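Side-chain contacts in subtilisin-like protein (Prochloron didemni, PDB 3ZXY), which forms the protease domain of the larger PatA protein and probably hydrolyses peptide bonds as a subtilisin-type serine endopeptidase in patellamide processing: residues 24-28 / 29-33; 152-155 / 156-160; 238-241 / 242-246. The protein carries 1 engineered substitution. All coordinates share one frame; numbering follows the deposited sequence.

Interaction 1 of 3, residues 24-28 / 29-33; sequences PCFQG and ADLTV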
ATOM      1  N   PRO A  24      -9.413  -7.959 -17.277  1.00 23.89           N
ATOM      2  CA  PRO A  24     -10.475  -7.004 -17.599  1.00 24.72           C
ATOM      3  C   PRO A  24     -10.666  -5.881 -16.598  1.00 23.40           C
ATOM      4  O   PRO A  24     -11.136  -4.806 -16.980  1.00 23.78           O
ATOM      5  CB  PRO A  24     -11.734  -7.871 -17.632  1.00 26.06           C
ATOM      6  CG  PRO A  24     -11.254  -9.242 -17.927  1.00 26.73           C
ATOM      7  CD  PRO A  24      -9.906  -9.351 -17.299  1.00 24.89           C
ATOM      8  N   CYS A  25     -10.315  -6.105 -15.335  1.00 22.11           N
ATOM      9  CA  CYS A  25     -10.487  -5.040 -14.354  1.00 21.23           C
ATOM     10  C   CYS A  25      -9.569  -3.852 -14.611  1.00 20.53           C
ATOM     11  O   CYS A  25      -9.835  -2.775 -14.115  1.00 20.60           O
ATOM     12  CB  CYS A  25     -10.337  -5.528 -12.908  1.00 20.66           C
ATOM     13  SG  CYS A  25      -8.638  -5.740 -12.343  1.00 20.73           S
ATOM     14  N   PHE A  26      -8.496  -4.024 -15.388  1.00 20.45           N
ATOM     15  CA  PHE A  26      -7.575  -2.922 -15.666  1.00 20.47           C
ATOM     16  C   PHE A  26      -7.849  -2.170 -16.961  1.00 22.57           C
ATOM     17  O   PHE A  26      -7.096  -1.266 -17.305  1.00 22.88           O
ATOM     18  CB  PHE A  26      -6.125  -3.406 -15.667  1.00 19.78           C
ATOM     19  CG  PHE A  26      -5.675  -3.985 -14.359  1.00 18.35           C
ATOM     20  CD1 PHE A  26      -5.638  -3.198 -13.209  1.00 17.48           C
ATOM     21  CD2 PHE A  26      -5.264  -5.311 -14.274  1.00 18.33           C
ATOM     22  CE1 PHE A  26      -5.214  -3.723 -12.010  1.00 16.72           C
ATOM     23  CE2 PHE A  26      -4.837  -5.836 -13.067  1.00 17.21           C
ATOM     24  CZ  PHE A  26      -4.805  -5.038 -11.939  1.00 16.40           C
ATOM     25  N   GLN A  27      -8.913  -2.528 -17.675  1.00 24.44           N
ATOM     26  CA  GLN A  27      -9.240  -1.866 -18.925  1.00 27.47           C
ATOM     27  C   GLN A  27      -9.720  -0.458 -18.601  1.00 27.25           C
ATOM     28  O   GLN A  27     -10.755  -0.275 -17.965  1.00 27.04           O
ATOM     29  CB  GLN A  27     -10.293  -2.656 -19.701  1.00 30.31           C
ATOM     30  CG  GLN A  27     -10.712  -2.019 -21.016  1.00 34.21           C
ATOM     31  CD  GLN A  27      -9.574  -1.878 -22.021  1.00 36.94           C
ATOM     32  OE1 GLN A  27      -8.982  -2.868 -22.452  1.00 39.88           O
ATOM     33  NE2 GLN A  27      -9.297  -0.639 -22.436  1.00 39.18           N
ATOM     34  N   GLY A  28      -8.946   0.532 -19.017  1.00 27.64           N
ATOM     35  CA  GLY A  28      -9.227   1.903 -18.644  1.00 27.80           C
ATOM     36  C   GLY A  28      -8.229   2.481 -17.669  1.00 26.91           C
ATOM     37  O   GLY A  28      -8.175   3.692 -17.504  1.00 28.04           O
ATOM     38  N   ALA A  29      -7.453   1.630 -17.001  1.00 25.53           N
ATOM     39  CA  ALA A  29      -6.430   2.108 -16.058  1.00 24.44           C
ATOM     40  C   ALA A  29      -5.221   2.667 -16.815  1.00 25.67           C
ATOM     41  O   ALA A  29      -4.915   2.213 -17.928  1.00 28.01           O
ATOM     42  CB  ALA A  29      -5.999   0.992 -15.122  1.00 22.71           C
ATOM     43  N   ASP A  30      -4.554   3.659 -16.224  1.00 25.51           N
ATOM     44  CA  ASP A  30      -3.299   4.190 -16.747  1.00 26.32           C
ATOM     45  C   ASP A  30      -2.153   3.573 -15.945  1.00 25.47           C
ATOM     46  O   ASP A  30      -1.815   4.064 -14.873  1.00 24.25           O
ATOM     47  CB  ASP A  30      -3.249   5.720 -16.662  1.00 28.33           C
ATOM     48  CG  ASP A  30      -2.005   6.302 -17.329  1.00 30.27           C
ATOM     49  OD1 ASP A  30      -1.061   5.543 -17.619  1.00 32.44           O
ATOM     50  OD2 ASP A  30      -1.962   7.524 -17.581  1.00 34.19           O
ATOM     51  N   LEU A  31      -1.582   2.492 -16.465  1.00 24.65           N
ATOM     52  CA  LEU A  31      -0.520   1.748 -15.786  1.00 23.85           C
ATOM     53  C   LEU A  31       0.746   1.740 -16.628  1.00 24.89           C
ATOM     54  O   LEU A  31       0.682   1.567 -17.846  1.00 27.01           O
ATOM     55  CB  LEU A  31      -0.952   0.311 -15.550  1.00 23.11           C
ATOM     56  CG  LEU A  31      -2.225   0.138 -14.731  1.00 22.62           C
ATOM     57  CD1 LEU A  31      -2.553  -1.334 -14.568  1.00 22.57           C
ATOM     58  CD2 LEU A  31      -2.084   0.829 -13.388  1.00 22.08           C
ATOM     59  N   THR A  32       1.885   1.951 -15.979  1.00 23.82           N
ATOM     60  CA  THR A  32       3.172   1.857 -16.644  1.00 24.43           C
ATOM     61  C   THR A  32       4.009   0.853 -15.896  1.00 23.28           C
ATOM     62  O   THR A  32       4.120   0.933 -14.684  1.00 21.84           O
ATOM     63  CB  THR A  32       3.920   3.203 -16.668  1.00 25.55           C
ATOM     64  OG1 THR A  32       3.087   4.214 -17.262  1.00 27.02           O
ATOM     65  CG2 THR A  32       5.222   3.079 -17.463  1.00 27.26           C
ATOM     66  N   VAL A  33       4.563  -0.113 -16.615  1.00 23.75           N
ATOM     67  CA  VAL A  33       5.444  -1.103 -16.020  1.00 23.18           C
ATOM     68  C   VAL A  33       6.882  -0.606 -16.137  1.00 24.23           C
ATOM     69  O   VAL A  33       7.331  -0.196 -17.229  1.00 25.90           O
ATOM     70  CB  VAL A  33       5.291  -2.456 -16.716  1.00 23.63           C
ATOM     71  CG1 VAL A  33       6.289  -3.451 -16.147  1.00 23.50           C
ATOM     72  CG2 VAL A  33       3.867  -2.964 -16.564  1.00 23.03           C
TER
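Phe26 and Leu31 meet at about a right angle: methyl CD1 of Leu31 lies 3.9 Å from Phe26 CD1 and 4.1 Å from Phe26 CG, at the root of the ring. Leu31 reaches back there because its CG lies anti to its own carbonyl carbon (chi1 -58°). Beside this pair, the methyl of Ala29 sits 4.4 Å from Phe26 CB, small enough to fit beside the turn. The backbone is pinned here by a hydrogen bond from Ala29 N to Phe26 O (2.9 Å). This bond closes a turn whose third residue is Gly28; with phi at 110°, a CB there would be jammed against the carbonyl O of Gln27, which is reason enough for glycine. Behind the ring, Cys25 SG stands 3.7 Å above the plane, over its centre. Farther out, Ala56 and Ser57 of helix 47-60 touch Phe26, and Phe60 of that helix touches Leu31, so Phe26 and Leu31 face that helix, as suits large apolar side chains, while Gln27 is exposed. A short 3-10 segment thus passes through a type II beta turn into strand 30-33, an outermost strand of the parallel sheet of the subtilase fold.

Interaction 2 of 3, residues 152-155 / 156-160; sequences LHVP and AALPA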
ATOM      1  N   LEU A 152       7.812  -6.745  14.628  1.00 12.42           N
ATOM      2  CA  LEU A 152       7.886  -5.768  13.547  1.00 11.64           C
ATOM      3  C   LEU A 152       8.472  -6.358  12.271  1.00 11.45           C
ATOM      4  O   LEU A 152       9.471  -7.097  12.342  1.00 13.05           O
ATOM      5  CB  LEU A 152       8.799  -4.626  13.998  1.00 12.06           C
ATOM      6  CG  LEU A 152       8.425  -3.858  15.266  1.00 12.38           C
ATOM      7  CD1 LEU A 152       9.571  -2.963  15.746  1.00 13.72           C
ATOM      8  CD2 LEU A 152       7.143  -3.064  15.024  1.00 11.78           C
ATOM      9  N   HIS A 153       7.905  -5.975  11.133  1.00 10.73           N
ATOM     10  CA  HIS A 153       8.499  -6.205   9.820  1.00 10.82           C
ATOM     11  C   HIS A 153       9.110  -4.899   9.348  1.00 11.05           C
ATOM     12  O   HIS A 153       8.658  -3.815   9.721  1.00 11.06           O
ATOM     13  CB  HIS A 153       7.450  -6.623   8.786  1.00 10.61           C
ATOM     14  CG  HIS A 153       7.026  -8.069   8.866  1.00 10.91           C
ATOM     15  ND1 HIS A 153       6.593  -8.752   7.780  1.00 11.34           N
ATOM     16  CD2 HIS A 153       6.963  -8.941   9.933  1.00 11.52           C
ATOM     17  CE1 HIS A 153       6.250  -9.997   8.149  1.00 11.44           C
ATOM     18  NE2 HIS A 153       6.513 -10.136   9.453  1.00 11.58           N
ATOM     19  N   VAL A 154      10.135  -5.024   8.518  1.00 11.37           N
ATOM     20  CA  VAL A 154      10.645  -3.933   7.711  1.00 11.53           C
ATOM     21  C   VAL A 154      10.243  -4.191   6.261  1.00 11.52           C
ATOM     22  O   VAL A 154      10.241  -5.343   5.794  1.00 11.94           O
ATOM     23  CB  VAL A 154      12.174  -3.760   7.880  1.00 12.50           C
ATOM     24  CG1 VAL A 154      12.497  -3.364   9.316  1.00 13.18           C
ATOM     25  CG2 VAL A 154      12.960  -5.011   7.468  1.00 13.20           C
ATOM     26  N   PRO A 155       9.906  -3.132   5.523  1.00 11.16           N
ATOM     27  CA  PRO A 155      10.031  -1.708   5.862  1.00 11.09           C
ATOM     28  C   PRO A 155       8.942  -1.073   6.718  1.00 10.36           C
ATOM     29  O   PRO A 155       9.060   0.109   7.049  1.00 10.68           O
ATOM     30  CB  PRO A 155      10.062  -1.048   4.487  1.00 11.46           C
ATOM     31  CG  PRO A 155       9.229  -1.917   3.637  1.00 11.18           C
ATOM     32  CD  PRO A 155       9.551  -3.310   4.100  1.00 11.33           C
ATOM     33  N   ALA A 156       7.897  -1.803   7.068  1.00  9.79           N
ATOM     34  CA  ALA A 156       6.796  -1.219   7.839  1.00  9.62           C
ATOM     35  C   ALA A 156       7.236  -0.446   9.087  1.00  9.99           C
ATOM     36  O   ALA A 156       6.605   0.560   9.422  1.00 10.38           O
ATOM     37  CB  ALA A 156       5.795  -2.289   8.224  1.00  9.30           C
ATOM     38  N   ALA A 157       8.273  -0.912   9.785  1.00 10.51           N
ATOM     39  CA  ALA A 157       8.745  -0.299  11.024  1.00 11.19           C
ATOM     40  C   ALA A 157       9.716   0.883  10.855  1.00 12.04           C
ATOM     41  O   ALA A 157      10.171   1.482  11.845  1.00 13.26           O
ATOM     42  CB  ALA A 157       9.394  -1.367  11.922  1.00 11.90           C
ATOM     43  N   LEU A 158      10.054   1.226   9.611  1.00 12.05           N
ATOM     44  CA  LEU A 158      11.129   2.181   9.376  1.00 13.15           C
ATOM     45  C   LEU A 158      10.627   3.623   9.409  1.00 13.48           C
ATOM     46  O   LEU A 158       9.434   3.865   9.331  1.00 12.51           O
ATOM     47  CB  LEU A 158      11.844   1.853   8.065  1.00 13.68           C
ATOM     48  CG  LEU A 158      12.603   0.518   8.076  1.00 14.13           C
ATOM     49  CD1 LEU A 158      13.293   0.301   6.731  1.00 14.86           C
ATOM     50  CD2 LEU A 158      13.619   0.443   9.199  1.00 15.57           C
ATOM     51  N   PRO A 159      11.544   4.586   9.542  1.00 14.79           N
ATOM     52  CA  PRO A 159      11.087   5.975   9.772  1.00 15.56           C
ATOM     53  C   PRO A 159      10.211   6.570   8.668  1.00 15.06           C
ATOM     54  O   PRO A 159      10.519   6.455   7.492  1.00 15.21           O
ATOM     55  CB  PRO A 159      12.385   6.753   9.923  1.00 17.21           C
ATOM     56  CG  PRO A 159      13.390   5.732  10.354  1.00 17.45           C
ATOM     57  CD  PRO A 159      13.004   4.455   9.687  1.00 16.36           C
ATOM     58  N   ALA A 160       9.121   7.211   9.091  1.00 14.72           N
ATOM     59  CA  ALA A 160       8.177   7.911   8.208  1.00 14.50           C
ATOM     60  C   ALA A 160       7.317   7.005   7.339  1.00 13.12           C
ATOM     61  O   ALA A 160       6.577   7.487   6.481  1.00 13.15           O
ATOM     62  CB  ALA A 160       8.888   8.953   7.355  1.00 15.59           C
TER
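Val154 and Leu158 share the same first torsion: CG1 of Val154 (chi1 -64°) and CG of Leu158 (chi1 -66°) each lie anti to the carbonyl carbon of their own residue. These torsions turn the branches toward each other, and the chains cross obliquely, with Val154 CG1 4.0 Å from Leu158 CD2. The other methyl of Leu158, CD1, packs on the proline, 3.9 Å from Pro155 CA and 4.2 Å from Pro155 CB, so one leucine bridges the valine and the proline. At the strand end of the contact Leu152 lays CB, CD1 and CD2 around the methyl of Ala157, the nearest of them, Leu152 CB, at 3.9 Å from Ala157 CB; alanine suits a place this close to the backbone. Pro155 follows a cis peptide bond and begins the turn in which the chain leaves strand 152-154. A cis proline at the matching place is a feature of subtilisins, where the residues just before it help to wall the primary specificity pocket, and a similar role is probable here. Two backbone bonds fix the bend: His153 O accepts from Ala157 N (2.9 Å), and Pro155 O accepts from Leu158 N (3.0 Å) to close a type I beta turn. Leu126 and Val130 of helix 124-135 also touch Leu158. An alanine at Leu158 would strip both methyls from Val154 and Pro155 and is likely to open a gap beneath that helix. The imidazole of His153 leads away from the turn, its NE2 hydrogen-bonded to Asn147 OD1.

Interaction 3 of 3, residues 238-241 / 242-246; sequences QKVR and QLLLQ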
ATOM      1  N   GLN A 238       3.570  13.096   3.113  1.00 13.41           N
ATOM      2  CA  GLN A 238       3.780  12.972   4.552  1.00 14.16           C
ATOM      3  C   GLN A 238       2.666  13.632   5.361  1.00 13.44           C
ATOM      4  O   GLN A 238       2.320  13.166   6.435  1.00 12.84           O
ATOM      5  CB  GLN A 238       5.164  13.460   4.980  1.00 16.63           C
ATOM      6  CG  GLN A 238       6.267  12.443   4.690  1.00 18.24           C
ATOM      7  CD  GLN A 238       6.116  11.145   5.497  1.00 19.44           C
ATOM      8  OE1 GLN A 238       5.783  11.174   6.684  1.00 22.55           O
ATOM      9  NE2 GLN A 238       6.353  10.015   4.852  1.00 21.82           N
ATOM     10  N   LYS A 239       2.069  14.690   4.841  1.00 13.53           N
ATOM     11  CA  LYS A 239       0.899  15.278   5.492  1.00 13.92           C
ATOM     12  C   LYS A 239      -0.278  14.314   5.447  1.00 12.22           C
ATOM     13  O   LYS A 239      -1.048  14.207   6.418  1.00 11.67           O
ATOM     14  CB  LYS A 239       0.502  16.607   4.828  1.00 15.68           C
ATOM     15  CG  LYS A 239      -0.671  17.299   5.515  1.00 18.16           C
ATOM     16  CD  LYS A 239      -0.927  18.663   4.904  1.00 22.29           C
ATOM     17  CE  LYS A 239      -1.968  19.464   5.691  1.00 24.79           C
ATOM     18  NZ  LYS A 239      -2.403  20.662   4.917  1.00 30.01           N
ATOM     19  N   VAL A 240      -0.447  13.622   4.322  1.00 11.32           N
ATOM     20  CA  VAL A 240      -1.521  12.649   4.212  1.00 11.09           C
ATOM     21  C   VAL A 240      -1.339  11.520   5.231  1.00 10.58           C
ATOM     22  O   VAL A 240      -2.305  11.083   5.876  1.00 10.37           O
ATOM     23  CB  VAL A 240      -1.650  12.135   2.768  1.00 11.10           C
ATOM     24  CG1 VAL A 240      -2.468  10.848   2.724  1.00 11.39           C
ATOM     25  CG2 VAL A 240      -2.222  13.238   1.862  1.00 11.96           C
ATOM     26  N   ARG A 241      -0.109  11.055   5.412  1.00 10.95           N
ATOM     27  CA  ARG A 241       0.165  10.110   6.491  1.00 10.90           C
ATOM     28  C   ARG A 241      -0.289  10.638   7.854  1.00 10.88           C
ATOM     29  O   ARG A 241      -0.919   9.934   8.638  1.00 10.57           O
ATOM     30  CB  ARG A 241       1.654   9.786   6.540  1.00 11.99           C
ATOM     31  CG  ARG A 241       2.067   8.837   7.651  1.00 12.69           C
ATOM     32  CD  ARG A 241       3.561   8.633   7.555  1.00 14.20           C
ATOM     33  NE  ARG A 241       4.178   7.879   8.601  1.00 15.75           N
ATOM     34  CZ  ARG A 241       4.759   8.366   9.689  1.00 16.34           C
ATOM     35  NH1 ARG A 241       4.741   9.668  10.000  1.00 17.64           N
ATOM     36  NH2 ARG A 241       5.365   7.515  10.502  1.00 17.53           N
ATOM     37  N   GLN A 242       0.037  11.900   8.130  1.00 10.92           N
ATOM     38  CA  GLN A 242      -0.301  12.507   9.422  1.00 11.76           C
ATOM     39  C   GLN A 242      -1.828  12.572   9.591  1.00 11.05           C
ATOM     40  O   GLN A 242      -2.367  12.311  10.683  1.00 10.87           O
ATOM     41  CB  GLN A 242       0.343  13.893   9.523  1.00 13.11           C
ATOM     42  CG  GLN A 242       0.397  14.436  10.935  1.00 14.43           C
ATOM     43  CD  GLN A 242       1.497  13.826  11.800  1.00 16.04           C
ATOM     44  OE1 GLN A 242       2.173  12.869  11.407  1.00 17.82           O
ATOM     45  NE2 GLN A 242       1.675  14.377  12.981  1.00 17.41           N
ATOM     46  N   LEU A 243      -2.521  12.926   8.512  1.00 10.68           N
ATOM     47  CA  LEU A 243      -3.986  12.981   8.544  1.00 10.90           C
ATOM     48  C   LEU A 243      -4.611  11.616   8.816  1.00 10.51           C
ATOM     49  O   LEU A 243      -5.562  11.500   9.586  1.00 10.40           O
ATOM     50  CB  LEU A 243      -4.549  13.543   7.232  1.00 11.12           C
ATOM     51  CG  LEU A 243      -4.275  15.018   6.960  1.00 11.91           C
ATOM     52  CD1 LEU A 243      -4.487  15.301   5.476  1.00 12.79           C
ATOM     53  CD2 LEU A 243      -5.173  15.897   7.809  1.00 12.83           C
ATOM     54  N   LEU A 244      -4.074  10.583   8.179  1.00 10.15           N
ATOM     55  CA  LEU A 244      -4.576   9.232   8.373  1.00 10.07           C
ATOM     56  C   LEU A 244      -4.335   8.762   9.797  1.00 10.38           C
ATOM     57  O   LEU A 244      -5.205   8.120  10.413  1.00 11.16           O
ATOM     58  CB  LEU A 244      -3.933   8.281   7.351  1.00  9.74           C
ATOM     59  CG  LEU A 244      -4.473   8.429   5.928  1.00  9.66           C
ATOM     60  CD1 LEU A 244      -3.577   7.731   4.898  1.00  9.89           C
ATOM     61  CD2 LEU A 244      -5.910   7.907   5.860  1.00 10.15           C
ATOM     62  N   LEU A 245      -3.151   9.036  10.333  1.00 10.75           N
ATOM     63  CA  LEU A 245      -2.844   8.666  11.701  1.00 11.30           C
ATOM     64  C   LEU A 245      -3.669   9.452  12.715  1.00 11.70           C
ATOM     65  O   LEU A 245      -4.157   8.890  13.694  1.00 12.79           O
ATOM     66  CB  LEU A 245      -1.339   8.820  11.984  1.00 11.87           C
ATOM     67  CG  LEU A 245      -0.427   7.842  11.258  1.00 11.96           C
ATOM     68  CD1 LEU A 245       1.016   8.294  11.441  1.00 12.88           C
ATOM     69  CD2 LEU A 245      -0.616   6.422  11.773  1.00 12.67           C
ATOM     70  N   GLN A 246      -3.856  10.752  12.487  1.00 11.41           N
ATOM     71  CA  GLN A 246      -4.586  11.577  13.444  1.00 11.91           C
ATOM     72  C   GLN A 246      -6.067  11.248  13.520  1.00 12.13           C
ATOM     73  O   GLN A 246      -6.665  11.286  14.602  1.00 13.05           O
ATOM     74  CB  GLN A 246      -4.428  13.055  13.104  1.00 12.20           C
ATOM     75  CG  GLN A 246      -5.122  13.933  14.121  1.00 13.15           C
ATOM     76  CD  GLN A 246      -4.545  15.319  14.206  1.00 14.15           C
ATOM     77  OE1 GLN A 246      -5.271  16.306  14.071  1.00 15.03           O
ATOM     78  NE2 GLN A 246      -3.248  15.408  14.500  1.00 14.95           N
TER
HETATM   79  O   HOH W   1       3.408  11.962   8.854  1.00 17.80           O
HETATM   80  O   HOH W   2       4.072  11.467  12.741  1.00 34.55           O
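The guanidinium of Arg241 carries methyl CD1 of Leu245 over the centre of one face, 4.1 Å above its plane, and holds a water at its edge, in plane. That water accepts from Arg241 NH1 (2.9 Å) and lies 2.9 Å from Gln238 O and 3.0 Å from Gln242 OE1; it cannot donate to every acceptor around it at once. A second water donates to Gln242 OE1 (2.7 Å) and takes only a weak bond from Arg241 NH1. Extended from a CG anti to the backbone N (chi1 178°), Arg241 lays its aliphatic part across Leu245, whose CD1 is 4.0 Å from Arg241 CG; Gln242 instead bends at chi2, which brings OE1 back to both waters. Val240 and Leu244, one helical turn apart, lie side by side and pack on helix 210-230, as suits branched apolar residues. Regular i to i+4 bonds, such as Leu245 N to Arg241 O (2.9 Å), set this spacing. Arg241 NE binds Val161 O. The arginine thus works by both characters: one flat guanidinium face, where no N-H points, lies against leucine, its N-H groups serve a carbonyl and waters, and the water link probably lets neutral Gln242 OE1 and the Gln238 carbonyl help solvate the positive charge.

The three contacts follow one another along the chain, all within its subtilase-family part, none enclosing another. Interaction 1 stands apart, its centre about 29 Å from that of interaction 2 and 28 Å from that of interaction 3; it lies at one margin of the parallel sheet, on the opposite side of the chain's centre from interaction 2. Interactions 2 and 3 are closer, about 16 Å between centres, and touch: Gln238 NE2 lies 3.0 Å from Ala160 O, a probable hydrogen bond. Residues 156-160 lead into sheet strand 162-167, so this bond ties that approach to helix 237-247. Through helix 210-230, near whose start lies the engineered Ala211, helix 237-247 is linked to the predicted catalytic serine position.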